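Local coordinates for protein beta-N-acetylhexosaminidase (Streptomyces plicatus, PDB 1JAK) that hydrolyses terminal N-acetylhexosamine residues from glycoconjugates as a family 20 glycoside hydrolase, probably by substrate-assisted catalysis, at residues 314-319 / 334-339; 351-356 / 362-367; 382-387 / 437-442. One frame throughout, in Å; residues are numbered along the deposited sequence.

Contact 1. Residues 314-319 / 334-339. With IFG ((2R,3R,4S,5R)-2-acetamido-3,4-dihydroxy-5-hydroxymethyl-piperidine), chain F.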
# COMPACT_ATOMS: atom_id res chain seq x y z
N LEU A 314 -3.24 -14.40 0.88
CA LEU A 314 -1.94 -14.88 1.35
C LEU A 314 -1.07 -14.92 0.10
O LEU A 314 -1.36 -15.66 -0.84
CB LEU A 314 -2.07 -16.26 1.98
CG LEU A 314 -0.90 -16.78 2.81
CD1 LEU A 314 0.31 -17.07 1.93
CD2 LEU A 314 -0.56 -15.77 3.89
N HIS A 315 -0.01 -14.12 0.10
CA HIS A 315 0.92 -14.01 -1.03
C HIS A 315 2.06 -15.02 -0.88
O HIS A 315 2.75 -15.03 0.14
CB HIS A 315 1.49 -12.58 -1.04
CG HIS A 315 1.91 -12.08 -2.39
ND1 HIS A 315 2.81 -12.74 -3.20
CD2 HIS A 315 1.61 -10.92 -3.04
CE1 HIS A 315 3.05 -12.02 -4.28
NE2 HIS A 315 2.33 -10.91 -4.21
N ILE A 316 2.26 -15.88 -1.88
CA ILE A 316 3.34 -16.87 -1.82
C ILE A 316 4.51 -16.51 -2.73
O ILE A 316 5.42 -17.32 -2.92
CB ILE A 316 2.84 -18.30 -2.16
CG1 ILE A 316 2.25 -18.35 -3.57
CG2 ILE A 316 1.81 -18.75 -1.13
CD1 ILE A 316 1.83 -19.75 -4.01
N GLY A 317 4.50 -15.30 -3.27
CA GLY A 317 5.59 -14.86 -4.12
C GLY A 317 5.72 -15.61 -5.44
O GLY A 317 4.78 -15.62 -6.24
N GLY A 318 6.88 -16.22 -5.67
CA GLY A 318 7.09 -16.97 -6.90
C GLY A 318 7.99 -16.28 -7.91
O GLY A 318 8.22 -16.79 -9.01
N ASP A 319 8.51 -15.12 -7.53
CA ASP A 319 9.38 -14.34 -8.40
C ASP A 319 10.83 -14.76 -8.36
O ASP A 319 11.32 -15.28 -7.36
CB ASP A 319 9.33 -12.87 -7.98
CG ASP A 319 9.86 -12.66 -6.57
OD1 ASP A 319 9.29 -13.28 -5.65
OD2 ASP A 319 10.84 -11.91 -6.38
N LYS A 334 2.26 -26.35 -8.10
CA LYS A 334 1.09 -27.22 -8.18
C LYS A 334 0.82 -27.82 -6.80
O LYS A 334 -0.33 -27.98 -6.38
CB LYS A 334 1.35 -28.35 -9.19
CG LYS A 334 0.21 -29.36 -9.31
CD LYS A 334 -1.00 -28.78 -10.02
CE LYS A 334 -2.09 -29.83 -10.20
NZ LYS A 334 -3.21 -29.32 -11.05
N ARG A 335 1.90 -28.13 -6.09
CA ARG A 335 1.82 -28.72 -4.76
C ARG A 335 1.51 -27.75 -3.63
O ARG A 335 0.77 -28.08 -2.71
CB ARG A 335 3.14 -29.44 -4.44
CG ARG A 335 3.47 -30.57 -5.40
CD ARG A 335 4.93 -30.99 -5.29
NE ARG A 335 5.26 -32.07 -6.21
CZ ARG A 335 6.49 -32.46 -6.50
NH1 ARG A 335 7.53 -31.85 -5.94
NH2 ARG A 335 6.69 -33.46 -7.35
N VAL A 336 2.05 -26.54 -3.71
CA VAL A 336 1.85 -25.56 -2.63
C VAL A 336 0.61 -24.67 -2.70
O VAL A 336 0.08 -24.28 -1.66
CB VAL A 336 3.09 -24.66 -2.46
CG1 VAL A 336 4.30 -25.51 -2.10
CG2 VAL A 336 3.34 -23.87 -3.73
N GLN A 337 0.14 -24.32 -3.90
CA GLN A 337 -1.03 -23.45 -3.98
C GLN A 337 -2.21 -23.97 -3.16
O GLN A 337 -2.85 -23.20 -2.45
CB GLN A 337 -1.47 -23.25 -5.43
CG GLN A 337 -0.51 -22.42 -6.27
CD GLN A 337 -1.07 -22.12 -7.65
OE1 GLN A 337 -1.89 -21.22 -7.82
NE2 GLN A 337 -0.63 -22.89 -8.64
N PRO A 338 -2.50 -25.28 -3.24
CA PRO A 338 -3.63 -25.83 -2.47
C PRO A 338 -3.52 -25.62 -0.96
O PRO A 338 -4.53 -25.59 -0.26
CB PRO A 338 -3.61 -27.31 -2.85
CG PRO A 338 -3.08 -27.28 -4.25
CD PRO A 338 -1.94 -26.30 -4.14
N ILE A 339 -2.29 -25.48 -0.47
CA ILE A 339 -2.07 -25.28 0.96
C ILE A 339 -2.70 -23.98 1.45
O ILE A 339 -3.18 -23.91 2.59
CB ILE A 339 -0.55 -25.27 1.29
CG1 ILE A 339 0.07 -26.62 0.89
CG2 ILE A 339 -0.34 -25.01 2.78
CD1 ILE A 339 1.57 -26.72 1.15
N1 IFG F . 12.85 -7.74 -8.09
C2 IFG F . 12.59 -8.55 -6.87
C3 IFG F . 12.53 -7.73 -5.51
C4 IFG F . 13.55 -6.59 -5.42
C5 IFG F . 13.42 -5.72 -6.68
C6 IFG F . 14.33 -4.50 -6.73
C7 IFG F . 10.20 -8.67 -7.42
C8 IFG F . 8.86 -9.35 -7.59
C9 IFG F . 13.64 -6.51 -7.97
N2 IFG F . 11.34 -9.32 -7.03
O7 IFG F . 10.23 -7.47 -7.67
O3 IFG F . 12.72 -8.62 -4.42
O4 IFG F . 14.87 -7.15 -5.38
O6 IFG F . 13.82 -3.51 -7.62
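Ile316 meets Val336 and Gln337 of helix 326-342. This helix and strand 313-315 belong to a beta-alpha-beta unit of the family 20 TIM barrel. The contact is small and apolar. The CD1 end of Ile316 reaches 4.2 Å from CG of Gln337 and 4.4 Å from CG2 of Val336. The amide end of Gln337 turns elsewhere, to the backbone of Glu357 and Val359. Beyond Ile316, Gly317 and Gly318 lead on to Asp319 in the ligand pocket. The N-H of Gly317 binds back to ND1 of His315, in the plane of that ring, over 3.1 Å.

Asp319 ends the segment at the inhibitor. Its CB lies 3.6 Å from the acetamido methyl C8 of IFG. With CG between the backbone N and the carbonyl carbon (chi1 63°), the carboxylate is brought to the acetamido group, and CG too is 3.6 Å from C8. OD1 lies near Asp252. The grip on the 2-acetamido group is consistent with the substrate-assisted mechanism of family 20, in which that group takes part. At the tip, OD2 of Asp319 accepts the N2-H of IFG at 2.7 Å in a nearly straight bond of 163°.

Contact 2. Residues 351-356 / 362-367; sequences HQLAGA and ALVQYW. With IFG ((2R,3R,4S,5R)-2-acetamido-3,4-dihydroxy-5-hydroxymethyl-piperidine), chain F.
His351 and Trp367 each hold CG between the backbone N and the carbonyl carbon (chi1 75° and 58°), and this brings their rings together at the end of strand 363-366. They form an aromatic cluster with Tyr366. CD1 of Tyr366 sits over the centre of one face of the His351 ring, 3.6 Å from CG of His351. NE2 of Gln352 lies over the opposite face, toward the rim. ND1 of His351 accepts the backbone N-H of Trp367 at 3.2 Å, from a donor tilted out of the imidazole plane. NE2 of His351 is bonded to Glu376, so both ring nitrogens are used and the ring cannot turn freely.

The side chain of Gln352 bends and crosses Trp367 at about a right angle. Its OE1 takes the indole NE1-H at 2.9 Å, in the carbonyl plane and on a lone pair. The indole is thus held by its edge. One indole face meets CE1 of His351, and the other takes the acetamido methyl: C8 of IFG is 3.6 Å from CE2 of Trp367. With an alanine in place of Trp367, the acetamido methyl is likely to lose the face it rests on, and OE1 of Gln352 its indole N-H.

The backbone is tied as well, by His351 N to Gln365 O at 2.8 Å. Farther from the ligand, CB of Leu353 meets CG1 of Val364. Around the contact, Leu353 packs on helix 326-342, His351 and Tyr366 on helix 374-385, and Val364 on strand 389-392.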
# COMPACT_ATOMS: atom_id res chain seq x y z
N HIS A 351 3.54 -12.49 -11.05
CA HIS A 351 3.06 -13.06 -12.30
C HIS A 351 3.77 -14.29 -12.85
O HIS A 351 3.28 -14.91 -13.79
CB HIS A 351 2.93 -11.99 -13.40
CG HIS A 351 4.23 -11.55 -13.99
ND1 HIS A 351 4.96 -10.49 -13.48
CD2 HIS A 351 4.92 -12.00 -15.06
CE1 HIS A 351 6.04 -10.31 -14.22
NE2 HIS A 351 6.04 -11.21 -15.18
N GLN A 352 4.91 -14.66 -12.27
CA GLN A 352 5.59 -15.87 -12.72
C GLN A 352 4.67 -17.06 -12.46
O GLN A 352 4.79 -18.11 -13.09
CB GLN A 352 6.90 -16.07 -11.95
CG GLN A 352 8.07 -15.21 -12.43
CD GLN A 352 7.81 -13.73 -12.26
OE1 GLN A 352 7.33 -13.29 -11.22
NE2 GLN A 352 8.15 -12.95 -13.28
N LEU A 353 3.74 -16.89 -11.52
CA LEU A 353 2.79 -17.95 -11.19
C LEU A 353 1.87 -18.26 -12.37
O LEU A 353 1.32 -19.36 -12.47
CB LEU A 353 1.94 -17.55 -9.97
CG LEU A 353 0.92 -18.57 -9.45
CD1 LEU A 353 1.63 -19.85 -9.02
CD2 LEU A 353 0.17 -17.99 -8.27
N ALA A 354 1.71 -17.29 -13.27
CA ALA A 354 0.87 -17.47 -14.45
C ALA A 354 1.42 -18.57 -15.34
O ALA A 354 0.71 -19.12 -16.19
CB ALA A 354 0.77 -16.16 -15.23
N GLY A 355 2.70 -18.89 -15.15
CA GLY A 355 3.31 -19.94 -15.93
C GLY A 355 3.30 -21.26 -15.18
O GLY A 355 3.90 -22.24 -15.64
N ALA A 356 2.61 -21.30 -14.05
CA ALA A 356 2.54 -22.52 -13.24
C ALA A 356 1.12 -22.87 -12.83
O ALA A 356 0.87 -23.29 -11.69
CB ALA A 356 3.42 -22.37 -12.00
N ALA A 362 -7.25 -17.50 -7.71
CA ALA A 362 -5.96 -16.87 -7.51
C ALA A 362 -5.82 -15.53 -8.21
O ALA A 362 -6.53 -15.24 -9.18
CB ALA A 362 -4.85 -17.81 -7.97
N LEU A 363 -4.91 -14.71 -7.71
CA LEU A 363 -4.60 -13.42 -8.31
C LEU A 363 -3.10 -13.42 -8.56
O LEU A 363 -2.36 -14.04 -7.80
CB LEU A 363 -4.92 -12.25 -7.37
CG LEU A 363 -6.37 -11.88 -7.04
CD1 LEU A 363 -6.91 -12.84 -6.00
CD2 LEU A 363 -6.40 -10.46 -6.51
N VAL A 364 -2.66 -12.77 -9.62
CA VAL A 364 -1.23 -12.68 -9.87
C VAL A 364 -0.85 -11.21 -9.96
O VAL A 364 -1.62 -10.38 -10.46
CB VAL A 364 -0.79 -13.42 -11.16
CG1 VAL A 364 -0.98 -14.91 -10.98
CG2 VAL A 364 -1.56 -12.90 -12.37
N GLN A 365 0.33 -10.89 -9.45
CA GLN A 365 0.81 -9.51 -9.45
C GLN A 365 1.84 -9.32 -10.56
O GLN A 365 2.96 -9.84 -10.48
CB GLN A 365 1.42 -9.17 -8.09
CG GLN A 365 1.68 -7.69 -7.90
CD GLN A 365 2.18 -7.35 -6.51
OE1 GLN A 365 2.06 -8.14 -5.58
NE2 GLN A 365 2.72 -6.14 -6.37
N TYR A 366 1.46 -8.56 -11.57
CA TYR A 366 2.32 -8.30 -12.72
C TYR A 366 3.32 -7.18 -12.47
O TYR A 366 2.93 -6.02 -12.24
CB TYR A 366 1.46 -7.92 -13.93
CG TYR A 366 2.27 -7.72 -15.18
CD1 TYR A 366 2.78 -8.82 -15.89
CD2 TYR A 366 2.54 -6.45 -15.66
CE1 TYR A 366 3.53 -8.64 -17.04
CE2 TYR A 366 3.30 -6.26 -16.82
CZ TYR A 366 3.79 -7.36 -17.50
OH TYR A 366 4.54 -7.19 -18.64
N TRP A 367 4.60 -7.51 -12.52
CA TRP A 367 5.65 -6.52 -12.31
C TRP A 367 6.54 -6.37 -13.54
O TRP A 367 7.70 -5.97 -13.44
CB TRP A 367 6.49 -6.88 -11.07
CG TRP A 367 7.15 -8.22 -11.09
CD1 TRP A 367 6.55 -9.45 -11.01
CD2 TRP A 367 8.56 -8.48 -11.16
NE1 TRP A 367 7.50 -10.45 -11.02
CE2 TRP A 367 8.74 -9.88 -11.11
CE3 TRP A 367 9.69 -7.65 -11.26
CZ2 TRP A 367 10.01 -10.48 -11.15
CZ3 TRP A 367 10.96 -8.25 -11.29
CH2 TRP A 367 11.10 -9.65 -11.24
N1 IFG F . 12.85 -7.74 -8.09
C2 IFG F . 12.59 -8.55 -6.87
C3 IFG F . 12.53 -7.73 -5.51
C4 IFG F . 13.55 -6.59 -5.42
C5 IFG F . 13.42 -5.72 -6.68
C6 IFG F . 14.33 -4.50 -6.73
C7 IFG F . 10.20 -8.67 -7.42
C8 IFG F . 8.86 -9.35 -7.59
C9 IFG F . 13.64 -6.51 -7.97
N2 IFG F . 11.34 -9.32 -7.03
O7 IFG F . 10.23 -7.47 -7.67
O3 IFG F . 12.72 -8.62 -4.42
O4 IFG F . 14.87 -7.15 -5.38
O6 IFG F . 13.82 -3.51 -7.62

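Contact 3. Residues 382-387 / 437-442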
# COMPACT_ATOMS: atom_id res chain seq x y z
N GLU A 382 -3.24 -14.38 -20.77
CA GLU A 382 -3.97 -15.64 -20.90
C GLU A 382 -4.53 -16.05 -19.55
O GLU A 382 -5.66 -16.53 -19.46
CB GLU A 382 -3.05 -16.73 -21.45
CG GLU A 382 -3.81 -17.86 -22.13
CD GLU A 382 -4.61 -17.37 -23.32
OE1 GLU A 382 -3.97 -16.87 -24.28
OE2 GLU A 382 -5.85 -17.46 -23.30
N ALA A 383 -3.75 -15.87 -18.49
CA ALA A 383 -4.21 -16.21 -17.15
C ALA A 383 -5.42 -15.34 -16.84
O ALA A 383 -6.38 -15.81 -16.23
CB ALA A 383 -3.10 -15.96 -16.13
N ALA A 384 -5.38 -14.08 -17.25
CA ALA A 384 -6.49 -13.16 -17.02
C ALA A 384 -7.73 -13.69 -17.74
O ALA A 384 -8.83 -13.67 -17.19
CB ALA A 384 -6.13 -11.77 -17.53
N ARG A 385 -7.55 -14.15 -18.97
CA ARG A 385 -8.67 -14.69 -19.73
C ARG A 385 -9.24 -15.91 -19.03
O ARG A 385 -10.44 -16.18 -19.10
CB ARG A 385 -8.25 -15.07 -21.15
CG ARG A 385 -8.31 -13.92 -22.16
CD ARG A 385 -8.04 -14.42 -23.58
NE ARG A 385 -6.64 -14.74 -23.81
CZ ARG A 385 -5.70 -13.83 -24.05
NH1 ARG A 385 -6.01 -12.54 -24.11
NH2 ARG A 385 -4.44 -14.21 -24.24
N ASN A 386 -8.38 -16.66 -18.34
CA ASN A 386 -8.81 -17.87 -17.64
C ASN A 386 -9.43 -17.61 -16.27
O ASN A 386 -9.74 -18.56 -15.54
CB ASN A 386 -7.65 -18.85 -17.50
CG ASN A 386 -7.24 -19.47 -18.83
OD1 ASN A 386 -8.07 -19.63 -19.73
ND2 ASN A 386 -5.97 -19.83 -18.95
N GLY A 387 -9.61 -16.34 -15.92
CA GLY A 387 -10.22 -16.01 -14.65
C GLY A 387 -9.30 -15.56 -13.53
O GLY A 387 -9.76 -15.23 -12.44
N ALA A 437 -10.16 -6.10 -19.62
CA ALA A 437 -10.20 -5.05 -18.61
C ALA A 437 -10.85 -5.50 -17.31
O ALA A 437 -10.45 -5.08 -16.23
CB ALA A 437 -10.95 -3.84 -19.17
N ASP A 438 -11.85 -6.37 -17.42
CA ASP A 438 -12.56 -6.88 -16.25
C ASP A 438 -11.71 -7.79 -15.36
O ASP A 438 -12.12 -8.11 -14.24
CB ASP A 438 -13.82 -7.63 -16.70
CG ASP A 438 -13.54 -8.60 -17.82
OD1 ASP A 438 -13.21 -8.15 -18.94
OD2 ASP A 438 -13.66 -9.83 -17.59
N ALA A 439 -10.54 -8.19 -15.84
CA ALA A 439 -9.66 -9.06 -15.06
C ALA A 439 -8.71 -8.24 -14.18
O ALA A 439 -8.09 -8.78 -13.27
CB ALA A 439 -8.85 -9.96 -15.99
N VAL A 440 -8.61 -6.95 -14.47
CA VAL A 440 -7.74 -6.07 -13.69
C VAL A 440 -8.40 -5.74 -12.35
O VAL A 440 -9.43 -5.07 -12.31
CB VAL A 440 -7.44 -4.76 -14.45
CG1 VAL A 440 -6.53 -3.86 -13.61
CG2 VAL A 440 -6.78 -5.08 -15.78
N ARG A 441 -7.81 -6.23 -11.27
CA ARG A 441 -8.34 -6.01 -9.93
C ARG A 441 -7.90 -4.66 -9.37
O ARG A 441 -8.58 -4.07 -8.53
CB ARG A 441 -7.88 -7.11 -8.98
CG ARG A 441 -8.30 -8.52 -9.38
CD ARG A 441 -9.81 -8.65 -9.50
NE ARG A 441 -10.20 -10.03 -9.76
CZ ARG A 441 -10.13 -11.01 -8.86
NH1 ARG A 441 -9.69 -10.77 -7.64
NH2 ARG A 441 -10.50 -12.24 -9.20
N GLY A 442 -6.75 -4.18 -9.83
CA GLY A 442 -6.26 -2.92 -9.35
C GLY A 442 -4.77 -2.75 -9.54
O GLY A 442 -4.17 -3.38 -10.42
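Ala384 and Ala439 point their methyl groups at each other, CB to CB at 3.6 Å. Ala384 is on the last turn of helix 374-385, and Ala439 closes a 3-10 segment that leads into strand 440-447. The contact therefore joins an outer helix of the TIM barrel to the approach of its last strand. With no longer side chain between them, the backbones come close: the CA atoms of Ala384 and Ala439 are 5.5 Å apart. CB of Ala439 also lies 3.9 Å from the carbonyl O of Ala384. Strand 389-392 follows the helix and lies beside both parts. Leu390 packs on Ala384 and shares backbone hydrogen bonds with Ala439 and Arg441.

The helix ends in a Schellman motif. Gly387 takes a positive phi of 103°, at backbone angles where a CB would press on the preceding carbonyl O. The side chain of Arg441 bends at chi2 (-59°), and its end comes nearer to this helix end than its start. Its NH2 stays 4.5 Å from O of Gly387, too far for a hydrogen bond.

Within the helix, Arg385 and Glu382 form a salt bridge; neither touches 437-442. Arg385 grips side-on, with two nitrogens. NE of Arg385 bonds OE2 of Glu382. Its NH2 reaches OE1 of Glu382 at 2.7 Å, in the guanidinium plane but from above the carboxylate.

How the contacts relate
Along the chain the three contacts come in series, and none nests in or crosses another. Contact 1 closes a loop of 14 residues, mostly helix, between strand 313-315 and helix 326-342. Contact 2 closes a tight loop of five residues between the 3-10 segment after strand 346-350 and strand 363-366. Contact 3 spans 49 residues and joins helix 374-385 to strand 440-447. All reach the same parallel barrel sheet. Contacts 1 and 2 touch where His315 probably bonds Gln365 and where Gln352 packs on Gly318 and Asp319, and both reach IFG. Contacts 2 and 3 touch where Leu363 meets Arg441 and Ala354 meets Ala383. Contacts 1 and 3 stay about 10 Å apart at their nearest atoms.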